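Local atomic coordinates of metallo-beta-lactamase (Chryseobacterium indologenes, PDB entry 3L6N), a protein that hydrolyses the beta-lactam ring of penicillins, cephalosporins and carbapenems with the help of two bound zinc ions, conferring antibiotic resistance. Residues Glu177-Pro180 against Lys181-Lys185. Sequence-based numbering, arbitrary orientation.
Sequences EQWP and KTINK
W179 and I183, one helical turn apart, run alongside each other in the same direction, I183 CG1 meeting W179 CD1 at 3.7 Å. The indole reaches this place because CG stands anti to the backbone N (chi1 -160°). A large aromatic suits W179: the apolar ring packs on I183 and on H139, a zinc ligand, while NE1 is satisfied by the carbonyl of L159. The K181 chain slants past E177 and Q178, its CE 3.6 Å from E177 OE2. Lysine's long apolar chain suits this course, K181 CD lying 3.8 Å from Q178 NE2. K181 NZ, 4.5 Å from E177 OE2, is too far for a salt bridge, though the opposite charges probably favour each other. Q178 NE2 donates to the syn side of E177 OE1 at 2.7 Å, a bent bond (141°) tilted out of both group planes. Glutamine can also accept: one water donates to Q178 OE1 and T182 OG1, and together these bonds probably limit the amide's turning. The short hydroxyl of buried T182 also bonds to the E137 carbonyl. T182, I183 and N184 give i to i-4 backbone bonds to Q178, W179 and P180 near the helix start, where proline's missing N-H is readily tolerated. Helix 179-189 links strand 153-157 to the parallel strand 195-198 in a beta-alpha-beta unit, and W179, I183 and N184 pack against helix 208-217.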
# COMPACT_ATOMS: atom_id res chain seq x y z
N GLU A 177 0.47 14.51 -16.01
CA GLU A 177 -0.01 15.89 -15.89
C GLU A 177 -0.68 16.17 -14.54
O GLU A 177 -0.47 17.22 -13.93
CB GLU A 177 -0.94 16.23 -17.07
CG GLU A 177 -1.39 17.70 -17.16
CD GLU A 177 -2.69 17.99 -16.42
OE1 GLU A 177 -3.44 17.04 -16.11
OE2 GLU A 177 -2.98 19.18 -16.17
N GLN A 178 -1.48 15.21 -14.06
CA GLN A 178 -2.18 15.36 -12.78
C GLN A 178 -1.32 15.03 -11.55
O GLN A 178 -1.58 15.53 -10.46
CB GLN A 178 -3.44 14.49 -12.75
CG GLN A 178 -4.60 15.04 -13.54
CD GLN A 178 -5.03 16.42 -13.08
OE1 GLN A 178 -5.29 16.64 -11.89
NE2 GLN A 178 -5.10 17.36 -14.02
N TRP A 179 -0.32 14.19 -11.75
CA TRP A 179 0.49 13.66 -10.65
C TRP A 179 1.05 14.74 -9.69
O TRP A 179 0.84 14.63 -8.48
CB TRP A 179 1.59 12.77 -11.22
CG TRP A 179 2.21 11.78 -10.27
CD1 TRP A 179 2.22 11.82 -8.90
CD2 TRP A 179 2.96 10.61 -10.64
NE1 TRP A 179 2.91 10.75 -8.40
CE2 TRP A 179 3.38 10.00 -9.44
CE3 TRP A 179 3.31 10.03 -11.86
CZ2 TRP A 179 4.13 8.82 -9.43
CZ3 TRP A 179 4.07 8.86 -11.85
CH2 TRP A 179 4.46 8.26 -10.64
N PRO A 180 1.72 15.79 -10.22
CA PRO A 180 2.25 16.80 -9.28
C PRO A 180 1.14 17.56 -8.54
O PRO A 180 1.34 17.95 -7.39
CB PRO A 180 3.03 17.76 -10.19
CG PRO A 180 2.44 17.57 -11.54
CD PRO A 180 2.07 16.12 -11.61
N LYS A 181 -0.00 17.75 -9.20
CA LYS A 181 -1.16 18.39 -8.57
C LYS A 181 -1.67 17.52 -7.44
O LYS A 181 -1.98 18.02 -6.36
CB LYS A 181 -2.26 18.66 -9.60
CG LYS A 181 -1.81 19.58 -10.73
CD LYS A 181 -2.71 19.45 -11.95
CE LYS A 181 -2.46 20.57 -12.94
NZ LYS A 181 -3.13 21.82 -12.51
N THR A 182 -1.74 16.21 -7.67
CA THR A 182 -2.15 15.28 -6.63
C THR A 182 -1.15 15.29 -5.47
O THR A 182 -1.56 15.30 -4.31
CB THR A 182 -2.32 13.86 -7.20
OG1 THR A 182 -3.31 13.90 -8.23
CG2 THR A 182 -2.78 12.89 -6.11
N ILE A 183 0.14 15.29 -5.78
CA ILE A 183 1.19 15.35 -4.75
C ILE A 183 1.13 16.65 -3.94
O ILE A 183 1.31 16.64 -2.72
CB ILE A 183 2.62 15.14 -5.35
CG1 ILE A 183 2.82 13.67 -5.71
CG2 ILE A 183 3.73 15.62 -4.39
CD1 ILE A 183 2.95 12.74 -4.50
N ASN A 184 0.86 17.77 -4.60
CA ASN A 184 0.76 19.04 -3.89
C ASN A 184 -0.47 19.09 -2.98
O ASN A 184 -0.42 19.69 -1.90
CB ASN A 184 0.87 20.23 -4.84
CG ASN A 184 2.30 20.43 -5.33
OD1 ASN A 184 3.26 20.36 -4.56
ND2 ASN A 184 2.45 20.67 -6.63
N LYS A 185 -1.55 18.43 -3.40
CA LYS A 185 -2.72 18.24 -2.54
C LYS A 185 -2.38 17.38 -1.32
O LYS A 185 -2.83 17.67 -0.21
CB LYS A 185 -3.89 17.61 -3.31
CG LYS A 185 -4.62 18.56 -4.25
CD LYS A 185 -5.84 17.89 -4.88
CE LYS A 185 -6.54 18.84 -5.85
NZ LYS A 185 -7.75 18.22 -6.45
O HOH W 1 -4.99 15.95 -8.88